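Local coordinates for protein aspartokinase 1, chloroplastic (Arabidopsis thaliana, PDB 2CDQ) that catalyses the ATP-dependent phosphorylation of L-aspartate to 4-phospho-L-aspartate, opening the pathway to lysine, threonine, methionine and isoleucine, and binds lysine and S-adenosylmethionine as allosteric effectors, at residues V272-A280 against G318-M327. Sequence-based numbering, arbitrary orientation.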
loop_
_atom_site.group_PDB
_atom_site.type_symbol
_atom_site.label_atom_id
_atom_site.label_comp_id
_atom_site.label_asym_id
_atom_site.label_seq_id
_atom_site.Cartn_x
_atom_site.Cartn_y
_atom_site.Cartn_z
ATOM N N VAL A 272 26.688 -10.457 10.104
ATOM C CA VAL A 272 26.568 -10.077 8.694
ATOM C C VAL A 272 27.694 -9.087 8.356
ATOM O O VAL A 272 27.542 -7.880 8.572
ATOM C CB VAL A 272 25.170 -9.480 8.370
ATOM C CG1 VAL A 272 25.098 -9.011 6.924
ATOM C CG2 VAL A 272 24.082 -10.507 8.629
ATOM N N PRO A 273 28.833 -9.606 7.836
ATOM C CA PRO A 273 30.085 -8.846 7.668
ATOM C C PRO A 273 29.956 -7.557 6.855
ATOM O O PRO A 273 30.543 -6.542 7.229
ATOM C CB PRO A 273 31.018 -9.838 6.952
ATOM C CG PRO A 273 30.130 -10.908 6.413
ATOM C CD PRO A 273 28.983 -10.996 7.365
ATOM N N TYR A 274 29.193 -7.598 5.763
ATOM C CA TYR A 274 29.073 -6.444 4.874
ATOM C C TYR A 274 27.622 -6.081 4.598
ATOM O O TYR A 274 26.772 -6.958 4.405
ATOM C CB TYR A 274 29.804 -6.695 3.551
ATOM C CG TYR A 274 31.221 -7.192 3.719
ATOM C CD1 TYR A 274 31.527 -8.544 3.550
ATOM C CD2 TYR A 274 32.255 -6.313 4.059
ATOM C CE1 TYR A 274 32.821 -9.008 3.713
ATOM C CE2 TYR A 274 33.556 -6.769 4.220
ATOM C CZ TYR A 274 33.831 -8.116 4.046
ATOM O OH TYR A 274 35.119 -8.570 4.202
ATOM N N LEU A 275 27.357 -4.779 4.567
ATOM C CA LEU A 275 26.017 -4.275 4.340
ATOM C C LEU A 275 26.045 -3.052 3.432
ATOM O O LEU A 275 27.043 -2.329 3.360
ATOM C CB LEU A 275 25.380 -3.921 5.680
ATOM C CG LEU A 275 23.931 -4.317 5.973
ATOM C CD1 LEU A 275 23.730 -5.824 5.888
ATOM C CD2 LEU A 275 23.558 -3.817 7.355
ATOM N N THR A 276 24.939 -2.830 2.738
ATOM C CA THR A 276 24.777 -1.677 1.866
ATOM C C THR A 276 23.956 -0.623 2.605
ATOM O O THR A 276 23.076 -0.970 3.395
ATOM C CB THR A 276 24.079 -2.112 0.555
ATOM O OG1 THR A 276 24.973 -2.938 -0.200
ATOM C CG2 THR A 276 23.665 -0.933 -0.294
ATOM N N PHE A 277 24.242 0.656 2.368
ATOM C CA PHE A 277 23.438 1.736 2.954
ATOM C C PHE A 277 21.935 1.563 2.712
ATOM O O PHE A 277 21.120 1.958 3.553
ATOM C CB PHE A 277 23.890 3.102 2.441
ATOM C CG PHE A 277 25.048 3.683 3.195
ATOM C CD1 PHE A 277 26.300 3.774 2.600
ATOM C CD2 PHE A 277 24.888 4.147 4.498
ATOM C CE1 PHE A 277 27.382 4.317 3.292
ATOM C CE2 PHE A 277 25.960 4.690 5.201
ATOM C CZ PHE A 277 27.211 4.775 4.597
ATOM N N ASP A 278 21.581 0.987 1.559
ATOM C CA ASP A 278 20.192 0.659 1.226
ATOM C C ASP A 278 19.692 -0.518 2.042
ATOM O O ASP A 278 18.562 -0.514 2.522
ATOM C CB ASP A 278 20.032 0.349 -0.268
ATOM C CG ASP A 278 19.987 1.606 -1.128
ATOM O OD1 ASP A 278 20.471 1.553 -2.282
ATOM O OD2 ASP A 278 19.474 2.649 -0.653
ATOM N N GLU A 279 20.538 -1.530 2.190
ATOM C CA GLU A 279 20.191 -2.688 2.986
ATOM C C GLU A 279 20.005 -2.245 4.427
ATOM O O GLU A 279 18.998 -2.581 5.056
ATOM C CB GLU A 279 21.269 -3.764 2.879
ATOM C CG GLU A 279 21.368 -4.399 1.504
ATOM C CD GLU A 279 22.339 -5.560 1.468
ATOM O OE1 GLU A 279 23.570 -5.314 1.553
ATOM O OE2 GLU A 279 21.863 -6.719 1.351
ATOM N N ALA A 280 20.956 -1.459 4.928
ATOM C CA ALA A 280 20.909 -0.954 6.298
ATOM C C ALA A 280 19.626 -0.172 6.581
ATOM O O ALA A 280 19.039 -0.307 7.654
ATOM C CB ALA A 280 22.135 -0.105 6.600
ATOM N N GLY A 318 33.318 -6.691 12.573
ATOM C CA GLY A 318 31.916 -6.368 12.803
ATOM C C GLY A 318 31.130 -6.309 11.506
ATOM O O GLY A 318 31.070 -7.290 10.763
ATOM N N THR A 319 30.527 -5.152 11.240
ATOM C CA THR A 319 29.740 -4.931 10.031
ATOM C C THR A 319 30.079 -3.564 9.448
ATOM O O THR A 319 29.856 -2.540 10.101
ATOM C CB THR A 319 28.222 -5.027 10.330
ATOM O OG1 THR A 319 27.889 -6.374 10.676
ATOM C CG2 THR A 319 27.397 -4.627 9.125
ATOM N N ILE A 320 30.632 -3.551 8.233
ATOM C CA ILE A 320 30.906 -2.294 7.530
ATOM C C ILE A 320 29.756 -2.000 6.583
ATOM O O ILE A 320 29.429 -2.817 5.716
ATOM C CB ILE A 320 32.246 -2.287 6.716
ATOM C CG1 ILE A 320 33.371 -2.999 7.463
ATOM C CG2 ILE A 320 32.705 -0.866 6.428
ATOM C CD1 ILE A 320 33.762 -4.343 6.878
ATOM N N ILE A 321 29.135 -0.837 6.761
ATOM C CA ILE A 321 28.096 -0.382 5.849
ATOM C C ILE A 321 28.703 0.572 4.817
ATOM O O ILE A 321 29.250 1.623 5.169
ATOM C CB ILE A 321 26.929 0.290 6.589
ATOM C CG1 ILE A 321 26.460 -0.587 7.755
ATOM C CG2 ILE A 321 25.787 0.569 5.613
ATOM C CD1 ILE A 321 25.668 0.164 8.824
ATOM N N THR A 322 28.615 0.177 3.547
ATOM C CA THR A 322 29.182 0.944 2.433
ATOM C C THR A 322 28.139 1.174 1.338
ATOM O O THR A 322 27.052 0.582 1.372
ATOM C CB THR A 322 30.436 0.249 1.826
ATOM O OG1 THR A 322 30.145 -1.124 1.544
ATOM C CG2 THR A 322 31.633 0.321 2.782
ATOM N N LYS A 323 28.475 2.048 0.386
ATOM C CA LYS A 323 27.625 2.350 -0.774
ATOM C C LYS A 323 27.251 1.070 -1.530
ATOM O O LYS A 323 26.072 0.811 -1.788
ATOM C CB LYS A 323 28.351 3.326 -1.711
ATOM C CG LYS A 323 27.516 3.905 -2.858
ATOM C CD LYS A 323 26.872 5.244 -2.472
ATOM C CE LYS A 323 26.980 6.286 -3.602
ATOM N NZ LYS A 323 26.197 5.940 -4.829
ATOM N N THR A 324 28.269 0.276 -1.864
ATOM C CA THR A 324 28.098 -0.973 -2.604
ATOM C C THR A 324 28.956 -2.087 -1.996
ATOM O O THR A 324 29.881 -1.818 -1.219
ATOM C CB THR A 324 28.466 -0.797 -4.101
ATOM O OG1 THR A 324 29.699 -0.075 -4.215
ATOM C CG2 THR A 324 27.372 -0.040 -4.847
ATOM N N ARG A 325 28.644 -3.333 -2.350
ATOM C CA ARG A 325 29.386 -4.494 -1.855
ATOM C C ARG A 325 29.330 -5.659 -2.847
ATOM O O ARG A 325 28.461 -5.701 -3.718
ATOM C CB ARG A 325 28.876 -4.927 -0.465
ATOM C CG ARG A 325 27.473 -5.569 -0.429
ATOM C CD ARG A 325 27.121 -6.044 0.974
ATOM N NE ARG A 325 25.837 -6.747 1.054
ATOM C CZ ARG A 325 25.684 -8.073 0.996
ATOM N NH1 ARG A 325 26.737 -8.872 0.837
ATOM N NH2 ARG A 325 24.470 -8.610 1.095
ATOM N N ASP A 326 30.268 -6.593 -2.704
ATOM C CA ASP A 326 30.345 -7.779 -3.551
ATOM C C ASP A 326 29.145 -8.695 -3.295
ATOM O O ASP A 326 29.047 -9.339 -2.245
ATOM C CB ASP A 326 31.671 -8.515 -3.305
ATOM C CG ASP A 326 31.813 -9.791 -4.134
ATOM O OD1 ASP A 326 31.094 -9.962 -5.149
ATOM O OD2 ASP A 326 32.661 -10.631 -3.763
ATOM N N MET A 327 28.238 -8.752 -4.267
ATOM C CA MET A 327 26.975 -9.463 -4.093
ATOM C C MET A 327 27.041 -10.929 -4.517
ATOM O O MET A 327 26.095 -11.676 -4.300
ATOM C CB MET A 327 25.851 -8.738 -4.830
ATOM C CG MET A 327 24.542 -8.690 -4.058
ATOM S SD MET A 327 24.590 -7.631 -2.585
ATOM C CE MET A 327 25.011 -6.052 -3.334
HETATM O O HOH W 1 23.141 2.047 -0.781
#
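The guanidinium of Arg325 lies between Met327 SD, above the centre of one face, and Tyr274 O, off-centre over the opposite face, while Glu279 occupies its edge. There the carboxylate and guanidinium planes differ by only 9°, and the grip is side-on through two nitrogens: Arg325 NE reaches Glu279 OE1 at 2.7 Å, and Arg325 NH2 reaches Glu279 OE2 at 3.2 Å, each on a syn lone pair. Two nearly straight bonds (173° at NE) in one plane fix the rotation of both groups. Arg325 CG sits between its backbone N and carbonyl carbon (chi1 70°), and the chain runs extended to NE, crossing the Thr276 side chain at about a right angle. The Phe277 ring carries Ile321 CG2 over one face, a CH-pi contact 4.1 Å from the centroid, with Lys323 CA at its edge.

Strands 274-276 and 319-322 pair in parallel. Leu275 supplies both its N, to Ile320 O (3.1 Å), and its O, to Thr322 N (3.0 Å); Phe277 N to Thr322 O continues the ladder into the first turn of the helix. At the other end Thr319 OG1 donates to Val272 O (2.6 Å) from above the carbonyl plane.

Strand 306-310 pairs antiparallel with 319-322 on its other edge, helix 293-302 packs on Phe277 and Ala280, and Thr333 OG1 of strand 332-339 hydrogen-bonds to Glu279 OE2, linking this kinase-domain sheet margin to the ACT-region sheet.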